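Local coordinates for protein toll-receptor-related 2 (Hydra vulgaris, PDB 4W8H) that is a Toll-related membrane receptor whose TIR domain, the part crystallised, probably passes signals on through contacts with other TIR domains, at residues Val7-Ala12 with Phe25-Ala30; Glu49-Ala54 with Asn72-Lys77; Ile81-Gln86 with Tyr99-Met104; Arg16-Asn21 with Ile62-Pro67. All coordinates share one frame; numbering follows the deposited sequence.

Interaction 1: residues Val7-Ala12 with Phe25-Ala30; sequences VNICYA and FKLERA. Unlike the reference sequence in segment 25-30: Lys26 (reference Glu), Leu27 (reference Val).
Beside the Ile9-Leu27 contact the flat groups are engaged within their own segments: the Tyr11 ring meets Ile9 O at its edge, in plane, while one face of the Phe25 ring carries Arg29 CD, 3.4 Å above the plane and offset toward the rim. Phe25 and Arg29 lie one helical turn apart, with the Arg29 N to Phe25 O hydrogen bond between them, on a part of the helix turned to solvent. The contact itself belongs to the beta-alpha-beta unit of strand 5-10, helix 16-29 and strand 34-35 in the flavodoxin-like TIR fold. Val7 and Ile9, two apart on the strand, both point toward the helix, and Leu27 points back at them. Branched Val7 and Ile9 suit a buried strand, where their bulk lies close to the backbone and gives the sheet a dense apolar surface; Leu27, branched only at CG, can carry its methyls away from the helix backbone and across the gap, for between segments 7-12 and 25-30 the nearest CA atoms, of Val7 and Leu27, are still 9.2 Å apart. Ile32, Thr34, Phe123 and Ile126 touch Leu27 as well, so helix 115-127 helps to enclose it. Ile9 holds CG1 beside its backbone N (chi1 -44°), sending the longer branch out to meet Leu27 tip to tip. The single methyl Leu27 CD1 makes both contacts, reaching Val7 CG2 at 4.2 Å and Ile9 CD1 at 3.8 Å.

Interaction 2: residues Glu49-Ala54 with Asn72-Lys77; sequences ENIMDA and NNICDK
Ile51 is the buried partner of this helix pair, and its terminal methyl does all the touching. CD1 comes within 4.0 Å of Lys77 CB, and at 4.2 Å it also reaches Ile74 CG2. With CG1 beside the backbone N and CD1 extended (chi2 169°), the side chain is at full stretch, crossing that of Lys77 at about a right angle. Isoleucine suits the place because its long branch spans the space between segments 49-54 and 72-77, whose nearest CA atoms, those of Ile51 and Ile74, are 7.9 Å apart. Helices 47-56 and 73-82 lie on the same side of the parallel sheet in this flavodoxin-like domain, strand 58-65 running between them in the chain; Thr78, one residue further along the second helix, touches Ile51 too. The other side of the contact is looser. Ile74 and Lys77 are exposed, and lysine fits such a margin: its CB lends apolar surface while the rest of the chain leads away from the contact and bends near the amine. Away from the apolar patch, the start of helix 73-82 is closed by its N-cap: Asn72 OD1 accepts from Cys75 N at 2.8 Å in a nearly straight bond (169°), the donor tilted 16° from the amide plane.

Interaction 3: residues Ile81-Gln86 with Tyr99-Met104; sequences IGLSHQ and YFLNHM
A type I turn, Gly82 to His85, leads the chain from helix 73-82 toward strand 87-91, and its Leu83 meets the 3-10 segment 99-101 in the long connection between strands 87-91 and 107-108. Leucine suits the site because the two methyls of its fork can go separate ways, one to an aromatic ring and one to two aliphatic ends. One methyl, CD1, approaches the Phe100 ring obliquely, 3.8 Å from CD1 of that ring and 3.9 Å from its CE1, the two side chains crossing at about a right angle. The other, CD2, goes to Leu101 CD2 at 4.1 Å and Met104 CE at 4.3 Å. Met104 is well matched to this margin: unbranched and extended through its first two torsions (chi1 -176°, chi2 176°), it carries its end methyl across to the leucine. The Phe100 ring is also engaged with Tyr99: Phe100 CD2 lies 3.8 Å above the tyrosine plane, offset toward the rim. Backbone bonds keep the second segment compact, Asn102 N giving to Tyr99 O and Met104 N to Leu101 O, the latter closing a second type I turn. Around the leucine, Phe100 also rests on Leu79 and Gln80 and Leu101 on Leu79, all of helix 73-82, whereas Met104 packs on Ile87 and Pro89 of strand 87-91.

Interaction 4: residues Arg16-Asn21 with Ile62-Pro67; sequences REWVIN and IVVMSP
Val19 and Val64 meet methyl to methyl, Val19 CG2 standing 4.0 Å from Val64 CG1 and 4.1 Å from Val64 CG2. It thus faces the fork of the strand valine, and the two side chains slide past each other in opposite directions. Trp18 joins from the preceding position on the helix, its CZ3 4.2 Å from Val64 CG1, the methyl lying oblique to the indole. That methyl is therefore shared by both helix residues; it stands anti to the backbone N of Val64 (chi1 180°). Compact, branched valine fits a strand lying close under a helix, the CA atoms of Val19 and Val64 being 8.0 Å apart, while the indole of Trp18 brings a flat apolar surface to the same methyl. In the next shell, Tyr92 stacks on the Trp18 ring and Trp109 meets it at a steep angle, helping to hold the indole in place; Ile9 touches both valines, and Leu23 one turn further along the helix also reaches Val64. Backbone bonding to Cys10 keeps Val64 in the parallel sheet of the flavodoxin-like fold, where helix 16-29 packs across strands 5-10 and 58-65. Because only apolar groups meet between the two segments, the contact depends on close fit and the exclusion of water, forces with little directional demand, and leaves the hydrogen-bonding of strand 58-65 to its neighbours in the sheet.

From the N terminus, interaction 1 closes the first loop, bringing helix 16-29 back over strand 5-10. Interaction 4 opens inside that loop, at 16-21, and ends at 62-67, so the two cross; together they seat one helix on two neighbouring strands, which hydrogen-bond through Asn8, Cys10 and Ile62. Interaction 2 opens at 49-54, before interaction 4 has closed, and crosses it in turn, joining the helices that precede and follow strand 58-65. Interaction 3 comes last, in series with all the others, and ties the far end of helix 73-82 to the connection before strand 107-108. Met52 on Ile81 links interactions 2 and 3, and Met65 on Leu101 links 4 and 3.

Interaction 1: residues Val7-Ala12 with Phe25-Ala30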
loop_
_atom_site.group_PDB
_atom_site.type_symbol
_atom_site.label_atom_id
_atom_site.label_comp_id
_atom_site.label_asym_id
_atom_site.label_seq_id
_atom_site.Cartn_x
_atom_site.Cartn_y
_atom_site.Cartn_z
ATOM N N VAL A 7 0.790 -8.080 3.430
ATOM C CA VAL A 7 0.491 -6.697 3.075
ATOM C C VAL A 7 -0.831 -6.575 2.384
ATOM O O VAL A 7 -1.254 -7.470 1.661
ATOM C CB VAL A 7 1.537 -6.042 2.153
ATOM C CG1 VAL A 7 2.806 -5.843 2.869
ATOM C CG2 VAL A 7 1.746 -6.834 0.889
ATOM N N ASN A 8 -1.475 -5.449 2.656
ATOM C CA ASN A 8 -2.619 -4.999 1.932
ATOM C C ASN A 8 -2.194 -3.830 1.031
ATOM O O ASN A 8 -1.322 -3.071 1.388
ATOM C CB ASN A 8 -3.618 -4.514 2.982
ATOM C CG ASN A 8 -4.703 -3.742 2.430
ATOM O OD1 ASN A 8 -5.272 -4.118 1.417
ATOM N ND2 ASN A 8 -5.038 -2.627 3.083
ATOM N N ILE A 9 -2.797 -3.718 -0.143
ATOM C CA ILE A 9 -2.386 -2.652 -1.067
ATOM C C ILE A 9 -3.507 -1.680 -1.192
ATOM O O ILE A 9 -4.588 -2.018 -1.657
ATOM C CB ILE A 9 -2.087 -3.192 -2.465
ATOM C CG1 ILE A 9 -1.268 -4.488 -2.406
ATOM C CG2 ILE A 9 -1.406 -2.080 -3.331
ATOM C CD1 ILE A 9 0.099 -4.333 -1.909
ATOM N N CYS A 10 -3.230 -0.463 -0.806
ATOM C CA CYS A 10 -4.199 0.617 -0.910
ATOM C C CYS A 10 -3.782 1.577 -2.047
ATOM O O CYS A 10 -2.674 2.128 -2.011
ATOM C CB CYS A 10 -4.252 1.386 0.409
ATOM S SG CYS A 10 -5.420 2.725 0.379
ATOM N N TYR A 11 -4.630 1.736 -3.059
ATOM C CA TYR A 11 -4.250 2.430 -4.303
ATOM C C TYR A 11 -5.501 2.917 -5.009
ATOM O O TYR A 11 -6.588 2.370 -4.822
ATOM C CB TYR A 11 -3.453 1.489 -5.226
ATOM C CG TYR A 11 -4.290 0.399 -5.854
ATOM C CD1 TYR A 11 -4.700 -0.715 -5.106
ATOM C CD2 TYR A 11 -4.749 0.499 -7.151
ATOM C CE1 TYR A 11 -5.509 -1.663 -5.644
ATOM C CE2 TYR A 11 -5.530 -0.463 -7.720
ATOM C CZ TYR A 11 -5.946 -1.552 -6.942
ATOM O OH TYR A 11 -6.779 -2.510 -7.498
ATOM N N ALA A 12 -5.335 3.940 -5.819
ATOM C CA ALA A 12 -6.406 4.467 -6.653
ATOM C C ALA A 12 -6.551 3.656 -7.938
ATOM O O ALA A 12 -5.563 3.220 -8.526
ATOM C CB ALA A 12 -6.133 5.917 -7.000
ATOM N N PHE A 25 2.332 -8.308 -8.775
ATOM C CA PHE A 25 3.047 -9.360 -9.482
ATOM C C PHE A 25 4.368 -9.676 -8.811
ATOM O O PHE A 25 4.654 -10.848 -8.555
ATOM C CB PHE A 25 3.266 -8.898 -10.919
ATOM C CG PHE A 25 3.921 -9.908 -11.826
ATOM C CD1 PHE A 25 3.240 -11.040 -12.204
ATOM C CD2 PHE A 25 5.159 -9.670 -12.362
ATOM C CE1 PHE A 25 3.818 -11.950 -13.093
ATOM C CE2 PHE A 25 5.743 -10.584 -13.246
ATOM C CZ PHE A 25 5.065 -11.705 -13.591
ATOM N N LYS A 26 5.168 -8.666 -8.523
ATOM C CA LYS A 26 6.471 -8.902 -7.913
ATOM C C LYS A 26 6.369 -9.380 -6.479
ATOM O O LYS A 26 7.155 -10.246 -6.046
ATOM C CB LYS A 26 7.323 -7.668 -8.029
ATOM C CG LYS A 26 7.902 -7.543 -9.439
ATOM C CD LYS A 26 8.951 -6.495 -9.536
ATOM C CE LYS A 26 10.180 -6.750 -8.666
ATOM N NZ LYS A 26 10.814 -8.081 -8.792
ATOM N N LEU A 27 5.428 -8.815 -5.717
ATOM C CA LEU A 27 5.259 -9.257 -4.342
ATOM C C LEU A 27 4.920 -10.731 -4.286
ATOM O O LEU A 27 5.527 -11.492 -3.526
ATOM C CB LEU A 27 4.168 -8.425 -3.659
ATOM C CG LEU A 27 4.513 -6.984 -3.287
ATOM C CD1 LEU A 27 3.223 -6.195 -3.010
ATOM C CD2 LEU A 27 5.436 -6.897 -2.089
ATOM N N GLU A 28 3.973 -11.162 -5.109
ATOM C CA GLU A 28 3.511 -12.541 -5.073
ATOM C C GLU A 28 4.611 -13.485 -5.559
ATOM O O GLU A 28 4.791 -14.581 -5.012
ATOM C CB GLU A 28 2.183 -12.675 -5.824
ATOM C CG GLU A 28 1.036 -11.955 -5.073
ATOM C CD GLU A 28 -0.326 -12.233 -5.630
ATOM O OE1 GLU A 28 -0.475 -12.445 -6.849
ATOM O OE2 GLU A 28 -1.264 -12.218 -4.815
ATOM N N ARG A 29 5.377 -13.047 -6.553
ATOM C CA ARG A 29 6.513 -13.892 -7.019
ATOM C C ARG A 29 7.562 -14.086 -5.928
ATOM O O ARG A 29 8.240 -15.109 -5.878
ATOM C CB ARG A 29 7.133 -13.292 -8.270
ATOM C CG ARG A 29 6.279 -13.552 -9.502
ATOM C CD ARG A 29 6.747 -12.773 -10.702
ATOM N NE ARG A 29 8.070 -13.203 -11.135
ATOM C CZ ARG A 29 8.309 -14.130 -12.061
ATOM N NH1 ARG A 29 7.299 -14.728 -12.674
ATOM N NH2 ARG A 29 9.561 -14.450 -12.385
ATOM N N ALA A 30 7.689 -13.072 -5.068
ATOM C CA ALA A 30 8.649 -13.079 -3.964
ATOM C C ALA A 30 8.120 -13.841 -2.741
ATOM O O ALA A 30 8.785 -13.857 -1.700
ATOM C CB ALA A 30 9.024 -11.629 -3.569
#

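Interaction 2: residues Glu49-Ala54 with Asn72-Lys77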
loop_
_atom_site.group_PDB
_atom_site.type_symbol
_atom_site.label_atom_id
_atom_site.label_comp_id
_atom_site.label_asym_id
_atom_site.label_seq_id
_atom_site.Cartn_x
_atom_site.Cartn_y
_atom_site.Cartn_z
ATOM N N GLU A 49 -16.458 -2.367 5.549
ATOM C CA GLU A 49 -16.163 -3.733 5.930
ATOM C C GLU A 49 -14.975 -4.292 5.148
ATOM O O GLU A 49 -14.124 -4.972 5.697
ATOM C CB GLU A 49 -17.382 -4.596 5.706
ATOM C CG GLU A 49 -18.488 -4.267 6.703
ATOM C CD GLU A 49 -19.733 -5.074 6.509
ATOM O OE1 GLU A 49 -20.203 -5.248 5.374
ATOM O OE2 GLU A 49 -20.331 -5.469 7.545
ATOM N N ASN A 50 -14.931 -4.043 3.850
ATOM C CA ASN A 50 -13.814 -4.497 3.038
ATOM C C ASN A 50 -12.524 -3.784 3.380
ATOM O O ASN A 50 -11.460 -4.396 3.326
ATOM C CB ASN A 50 -14.199 -4.383 1.547
ATOM C CG ASN A 50 -15.025 -5.577 1.104
ATOM O OD1 ASN A 50 -14.735 -6.711 1.477
ATOM N ND2 ASN A 50 -16.057 -5.337 0.325
ATOM N N ILE A 51 -12.594 -2.493 3.686
ATOM C CA ILE A 51 -11.412 -1.762 4.178
ATOM C C ILE A 51 -10.864 -2.442 5.400
ATOM O O ILE A 51 -9.679 -2.694 5.512
ATOM C CB ILE A 51 -11.760 -0.294 4.443
ATOM C CG1 ILE A 51 -12.016 0.443 3.127
ATOM C CG2 ILE A 51 -10.626 0.406 5.223
ATOM C CD1 ILE A 51 -12.625 1.844 3.277
ATOM N N MET A 52 -11.751 -2.705 6.375
ATOM C CA MET A 52 -11.314 -3.249 7.655
ATOM C C MET A 52 -10.810 -4.676 7.568
ATOM O O MET A 52 -9.890 -5.047 8.275
ATOM C CB MET A 52 -12.426 -3.110 8.701
ATOM C CG MET A 52 -12.656 -1.648 9.039
ATOM S SD MET A 52 -11.260 -0.766 9.748
ATOM C CE MET A 52 -10.816 -1.837 11.098
ATOM N N ASP A 53 -11.441 -5.485 6.735
ATOM C CA ASP A 53 -10.940 -6.832 6.522
ATOM C C ASP A 53 -9.504 -6.805 5.988
ATOM O O ASP A 53 -8.647 -7.559 6.464
ATOM C CB ASP A 53 -11.854 -7.646 5.599
ATOM C CG ASP A 53 -13.046 -8.265 6.330
ATOM O OD1 ASP A 53 -13.111 -8.284 7.590
ATOM O OD2 ASP A 53 -13.934 -8.746 5.607
ATOM N N ALA A 54 -9.241 -5.964 5.022
ATOM C CA ALA A 54 -7.916 -5.877 4.437
ATOM C C ALA A 54 -6.910 -5.382 5.445
ATOM O O ALA A 54 -5.796 -5.907 5.519
ATOM C CB ALA A 54 -7.959 -4.954 3.228
ATOM N N ASN A 72 -9.129 10.102 -3.842
ATOM C CA ASN A 72 -9.969 8.920 -3.800
ATOM C C ASN A 72 -10.515 8.672 -2.385
ATOM O O ASN A 72 -9.762 8.572 -1.420
ATOM C CB ASN A 72 -9.158 7.716 -4.302
ATOM C CG ASN A 72 -9.967 6.447 -4.351
ATOM O OD1 ASN A 72 -10.265 5.853 -3.314
ATOM N ND2 ASN A 72 -10.397 6.052 -5.545
ATOM N N ASN A 73 -11.833 8.575 -2.260
ATOM C CA ASN A 73 -12.489 8.459 -0.942
ATOM C C ASN A 73 -12.122 7.179 -0.202
ATOM O O ASN A 73 -11.817 7.218 1.010
ATOM C CB ASN A 73 -14.007 8.572 -1.099
ATOM C CG ASN A 73 -14.477 10.002 -1.358
ATOM O OD1 ASN A 73 -13.764 10.973 -1.072
ATOM N ND2 ASN A 73 -15.695 10.133 -1.896
ATOM N N ILE A 74 -12.147 6.049 -0.909
ATOM C CA ILE A 74 -11.774 4.798 -0.264
ATOM C C ILE A 74 -10.320 4.851 0.183
ATOM O O ILE A 74 -10.002 4.412 1.274
ATOM C CB ILE A 74 -12.077 3.587 -1.171
ATOM C CG1 ILE A 74 -13.583 3.335 -1.178
ATOM C CG2 ILE A 74 -11.323 2.346 -0.687
ATOM C CD1 ILE A 74 -14.002 2.258 -2.148
ATOM N N CYS A 75 -9.435 5.377 -0.664
ATOM C CA CYS A 75 -8.051 5.534 -0.259
ATOM C C CYS A 75 -7.904 6.363 1.012
ATOM O O CYS A 75 -7.140 5.999 1.909
ATOM C CB CYS A 75 -7.208 6.133 -1.391
ATOM S SG CYS A 75 -7.023 5.062 -2.799
ATOM N N ASP A 76 -8.594 7.503 1.069
ATOM C CA ASP A 76 -8.453 8.325 2.269
ATOM C C ASP A 76 -8.927 7.594 3.532
ATOM O O ASP A 76 -8.268 7.657 4.566
ATOM C CB ASP A 76 -9.210 9.627 2.137
ATOM C CG ASP A 76 -9.071 10.485 3.404
ATOM O OD1 ASP A 76 -7.922 10.777 3.830
ATOM O OD2 ASP A 76 -10.093 10.816 4.021
ATOM N N LYS A 77 -10.071 6.928 3.459
ATOM C CA LYS A 77 -10.617 6.238 4.628
ATOM C C LYS A 77 -9.666 5.133 5.061
ATOM O O LYS A 77 -9.427 4.922 6.245
ATOM C CB LYS A 77 -11.979 5.661 4.269
ATOM C CG LYS A 77 -13.135 6.672 4.193
ATOM C CD LYS A 77 -14.364 6.039 3.530
ATOM C CE LYS A 77 -15.590 6.924 3.618
ATOM N NZ LYS A 77 -16.530 6.423 4.649
#

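Interaction 3: residues Ile81-Gln86 with Tyr99-Met104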
loop_
_atom_site.group_PDB
_atom_site.type_symbol
_atom_site.label_atom_id
_atom_site.label_comp_id
_atom_site.label_asym_id
_atom_site.label_seq_id
_atom_site.Cartn_x
_atom_site.Cartn_y
_atom_site.Cartn_z
ATOM N N ILE A 81 -7.411 4.863 8.817
ATOM C CA ILE A 81 -7.344 3.709 9.707
ATOM C C ILE A 81 -5.924 3.112 9.691
ATOM O O ILE A 81 -5.389 2.707 10.732
ATOM C CB ILE A 81 -8.431 2.688 9.364
ATOM C CG1 ILE A 81 -9.805 3.394 9.465
ATOM C CG2 ILE A 81 -8.347 1.503 10.313
ATOM C CD1 ILE A 81 -10.890 2.772 8.642
ATOM N N GLY A 82 -5.280 3.118 8.526
ATOM C CA GLY A 82 -3.920 2.597 8.410
ATOM C C GLY A 82 -2.903 3.297 9.301
ATOM O O GLY A 82 -1.969 2.653 9.775
ATOM N N LEU A 83 -3.106 4.589 9.558
ATOM C CA LEU A 83 -2.223 5.330 10.451
ATOM C C LEU A 83 -2.246 4.776 11.876
ATOM O O LEU A 83 -1.327 4.994 12.643
ATOM C CB LEU A 83 -2.607 6.783 10.478
ATOM C CG LEU A 83 -2.386 7.558 9.177
ATOM C CD1 LEU A 83 -2.957 8.957 9.362
ATOM C CD2 LEU A 83 -0.887 7.597 8.787
ATOM N N SER A 84 -3.300 4.061 12.219
ATOM C CA SER A 84 -3.361 3.427 13.547
ATOM C C SER A 84 -2.702 2.049 13.586
ATOM O O SER A 84 -2.698 1.362 14.618
ATOM C CB SER A 84 -4.816 3.399 14.048
ATOM O OG SER A 84 -5.637 2.448 13.394
ATOM N N HIS A 85 -2.124 1.667 12.453
ATOM C CA HIS A 85 -1.398 0.440 12.348
ATOM C C HIS A 85 -0.066 0.754 11.704
ATOM O O HIS A 85 0.552 1.772 11.999
ATOM C CB HIS A 85 -2.217 -0.541 11.526
ATOM C CG HIS A 85 -3.431 -1.029 12.229
ATOM N ND1 HIS A 85 -3.365 -1.713 13.420
ATOM C CD2 HIS A 85 -4.737 -0.957 11.901
ATOM C CE1 HIS A 85 -4.586 -2.025 13.812
ATOM N NE2 HIS A 85 -5.437 -1.589 12.901
ATOM N N GLN A 86 0.360 -0.062 10.770
ATOM C CA GLN A 86 1.638 0.172 10.118
ATOM C C GLN A 86 1.405 0.324 8.645
ATOM O O GLN A 86 0.642 -0.459 8.053
ATOM C CB GLN A 86 2.547 -1.007 10.353
ATOM C CG GLN A 86 2.791 -1.365 11.800
ATOM C CD GLN A 86 3.736 -2.507 11.871
ATOM O OE1 GLN A 86 4.933 -2.355 11.606
ATOM N NE2 GLN A 86 3.215 -3.689 12.241
ATOM N N TYR A 99 -0.121 17.040 4.905
ATOM C CA TYR A 99 0.691 17.466 6.019
ATOM C C TYR A 99 0.998 16.310 6.971
ATOM O O TYR A 99 2.089 16.254 7.524
ATOM C CB TYR A 99 0.016 18.631 6.751
ATOM C CG TYR A 99 -1.168 18.224 7.566
ATOM C CD1 TYR A 99 -2.412 18.063 6.980
ATOM C CD2 TYR A 99 -1.041 17.984 8.935
ATOM C CE1 TYR A 99 -3.500 17.673 7.731
ATOM C CE2 TYR A 99 -2.112 17.586 9.685
ATOM C CZ TYR A 99 -3.343 17.429 9.080
ATOM O OH TYR A 99 -4.415 17.049 9.840
ATOM N N PHE A 100 0.041 15.412 7.208
ATOM C CA PHE A 100 0.231 14.360 8.210
ATOM C C PHE A 100 1.142 13.245 7.720
ATOM O O PHE A 100 1.586 12.412 8.503
ATOM C CB PHE A 100 -1.119 13.811 8.722
ATOM C CG PHE A 100 -1.978 13.216 7.649
ATOM C CD1 PHE A 100 -1.827 11.900 7.277
ATOM C CD2 PHE A 100 -2.920 13.993 6.981
ATOM C CE1 PHE A 100 -2.615 11.350 6.283
ATOM C CE2 PHE A 100 -3.712 13.443 5.972
ATOM C CZ PHE A 100 -3.556 12.116 5.630
ATOM N N LEU A 101 1.511 13.287 6.436
ATOM C CA LEU A 101 2.509 12.385 5.871
ATOM C C LEU A 101 3.814 13.075 5.513
ATOM O O LEU A 101 4.733 12.397 5.038
ATOM C CB LEU A 101 1.970 11.697 4.629
ATOM C CG LEU A 101 0.849 10.709 4.823
ATOM C CD1 LEU A 101 0.521 10.079 3.469
ATOM C CD2 LEU A 101 1.206 9.644 5.859
ATOM N N ASN A 102 3.925 14.375 5.807
ATOM C CA ASN A 102 5.075 15.166 5.333
ATOM C C ASN A 102 6.333 14.979 6.174
ATOM O O ASN A 102 7.375 15.587 5.895
ATOM C CB ASN A 102 4.727 16.665 5.174
ATOM C CG ASN A 102 4.630 17.440 6.517
ATOM O OD1 ASN A 102 4.840 16.894 7.613
ATOM N ND2 ASN A 102 4.333 18.746 6.413
ATOM N N HIS A 103 6.226 14.155 7.201
ATOM C CA HIS A 103 7.364 13.808 8.030
ATOM C C HIS A 103 7.466 12.301 8.222
ATOM O O HIS A 103 7.963 11.832 9.227
ATOM C CB HIS A 103 7.348 14.571 9.371
ATOM C CG HIS A 103 6.054 14.486 10.128
ATOM N ND1 HIS A 103 4.951 15.251 9.814
ATOM C CD2 HIS A 103 5.710 13.772 11.226
ATOM C CE1 HIS A 103 3.971 14.987 10.664
ATOM N NE2 HIS A 103 4.407 14.095 11.533
ATOM N N MET A 104 6.967 11.554 7.239
ATOM C CA MET A 104 7.063 10.104 7.234
ATOM C C MET A 104 7.931 9.633 6.066
ATOM O O MET A 104 7.757 10.061 4.918
ATOM C CB MET A 104 5.670 9.515 7.091
ATOM C CG MET A 104 5.670 8.019 7.168
ATOM S SD MET A 104 4.059 7.274 7.133
ATOM C CE MET A 104 3.353 7.881 8.635
#

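Interaction 4: residues Arg16-Asn21 with Ile62-Pro67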
loop_
_atom_site.group_PDB
_atom_site.type_symbol
_atom_site.label_atom_id
_atom_site.label_comp_id
_atom_site.label_asym_id
_atom_site.label_seq_id
_atom_site.Cartn_x
_atom_site.Cartn_y
_atom_site.Cartn_z
ATOM N N ARG A 16 -3.973 1.371 -11.342
ATOM C CA ARG A 16 -4.121 -0.076 -11.343
ATOM C C ARG A 16 -3.112 -0.805 -12.189
ATOM O O ARG A 16 -2.715 -1.914 -11.826
ATOM C CB ARG A 16 -5.532 -0.470 -11.763
ATOM C CG ARG A 16 -5.912 -1.914 -11.443
ATOM C CD ARG A 16 -7.410 -2.109 -11.492
ATOM N NE ARG A 16 -7.909 -1.946 -12.844
ATOM C CZ ARG A 16 -9.189 -2.050 -13.189
ATOM N NH1 ARG A 16 -10.123 -2.299 -12.282
ATOM N NH2 ARG A 16 -9.521 -1.883 -14.448
ATOM N N GLU A 17 -2.772 -0.248 -13.353
ATOM C CA GLU A 17 -1.855 -0.968 -14.242
ATOM C C GLU A 17 -0.541 -1.321 -13.535
ATOM O O GLU A 17 -0.134 -2.497 -13.502
ATOM C CB GLU A 17 -1.598 -0.197 -15.547
ATOM C CG GLU A 17 -0.814 -0.974 -16.611
ATOM C CD GLU A 17 -0.560 -0.152 -17.919
ATOM O OE1 GLU A 17 -0.844 1.062 -17.929
ATOM O OE2 GLU A 17 -0.094 -0.717 -18.932
ATOM N N TRP A 18 0.134 -0.313 -12.971
ATOM C CA TRP A 18 1.413 -0.547 -12.282
ATOM C C TRP A 18 1.163 -1.345 -11.017
ATOM O O TRP A 18 1.892 -2.274 -10.691
ATOM C CB TRP A 18 2.093 0.778 -11.947
ATOM C CG TRP A 18 3.437 0.644 -11.327
ATOM C CD1 TRP A 18 4.641 0.545 -11.978
ATOM C CD2 TRP A 18 3.728 0.657 -9.943
ATOM N NE1 TRP A 18 5.658 0.473 -11.074
ATOM C CE2 TRP A 18 5.137 0.566 -9.812
ATOM C CE3 TRP A 18 2.950 0.775 -8.785
ATOM C CZ2 TRP A 18 5.779 0.556 -8.559
ATOM C CZ3 TRP A 18 3.594 0.795 -7.530
ATOM C CH2 TRP A 18 4.998 0.657 -7.435
ATOM N N VAL A 19 0.097 -1.034 -10.293
ATOM C CA VAL A 19 -0.137 -1.731 -9.032
ATOM C C VAL A 19 -0.347 -3.209 -9.233
ATOM O O VAL A 19 0.257 -4.016 -8.520
ATOM C CB VAL A 19 -1.280 -1.074 -8.228
ATOM C CG1 VAL A 19 -1.663 -2.010 -7.036
ATOM C CG2 VAL A 19 -0.844 0.298 -7.748
ATOM N N ILE A 20 -1.185 -3.598 -10.189
ATOM C CA ILE A 20 -1.478 -5.005 -10.341
ATOM C C ILE A 20 -0.360 -5.712 -11.109
ATOM O O ILE A 20 0.118 -6.786 -10.695
ATOM C CB ILE A 20 -2.811 -5.210 -11.038
ATOM C CG1 ILE A 20 -3.943 -4.618 -10.189
ATOM C CG2 ILE A 20 -3.043 -6.700 -11.310
ATOM C CD1 ILE A 20 -4.167 -5.321 -8.886
ATOM N N ASN A 21 0.072 -5.128 -12.229
ATOM C CA ASN A 21 1.001 -5.840 -13.092
ATOM C C ASN A 21 2.429 -5.777 -12.661
ATOM O O ASN A 21 3.217 -6.645 -13.079
ATOM C CB ASN A 21 0.869 -5.331 -14.537
ATOM C CG ASN A 21 -0.509 -5.526 -15.083
ATOM O OD1 ASN A 21 -1.165 -4.576 -15.494
ATOM N ND2 ASN A 21 -0.983 -6.754 -15.040
ATOM N N ILE A 62 0.469 -1.124 2.339
ATOM C CA ILE A 62 1.178 -0.306 1.385
ATOM C C ILE A 62 0.242 0.752 0.861
ATOM O O ILE A 62 -0.872 0.439 0.441
ATOM C CB ILE A 62 1.698 -1.190 0.206
ATOM C CG1 ILE A 62 2.773 -2.157 0.705
ATOM C CG2 ILE A 62 2.217 -0.333 -0.913
ATOM C CD1 ILE A 62 3.194 -3.171 -0.355
ATOM N N VAL A 63 0.687 1.996 0.886
ATOM C CA VAL A 63 -0.049 3.145 0.414
ATOM C C VAL A 63 0.622 3.638 -0.897
ATOM O O VAL A 63 1.765 4.068 -0.838
ATOM C CB VAL A 63 0.035 4.210 1.552
ATOM C CG1 VAL A 63 -0.486 5.559 1.093
ATOM C CG2 VAL A 63 -0.700 3.707 2.832
ATOM N N VAL A 64 -0.059 3.557 -2.022
ATOM C CA VAL A 64 0.546 3.882 -3.336
ATOM C C VAL A 64 0.173 5.349 -3.607
ATOM O O VAL A 64 -0.891 5.652 -4.167
ATOM C CB VAL A 64 0.062 2.935 -4.417
ATOM C CG1 VAL A 64 0.717 3.331 -5.754
ATOM C CG2 VAL A 64 0.383 1.490 -4.050
ATOM N N MET A 65 1.067 6.263 -3.208
ATOM C CA MET A 65 0.785 7.680 -3.275
ATOM C C MET A 65 0.941 8.179 -4.721
ATOM O O MET A 65 1.900 7.851 -5.454
ATOM C CB MET A 65 1.736 8.443 -2.363
ATOM C CG MET A 65 1.622 7.997 -0.904
ATOM S SD MET A 65 2.521 9.061 0.255
ATOM C CE MET A 65 4.197 8.710 -0.267
ATOM N N SER A 66 0.001 9.010 -5.105
ATOM C CA SER A 66 -0.075 9.643 -6.426
ATOM C C SER A 66 -1.137 10.746 -6.332
ATOM O O SER A 66 -1.906 10.783 -5.359
ATOM C CB SER A 66 -0.543 8.639 -7.466
ATOM O OG SER A 66 -1.938 8.393 -7.350
ATOM N N PRO A 67 -1.258 11.581 -7.361
ATOM C CA PRO A 67 -2.318 12.586 -7.302
ATOM C C PRO A 67 -3.693 11.975 -7.195
ATOM O O PRO A 67 -4.579 12.518 -6.520
ATOM C CB PRO A 67 -2.152 13.355 -8.621
ATOM C CG PRO A 67 -0.694 13.160 -9.001
ATOM C CD PRO A 67 -0.345 11.781 -8.513
#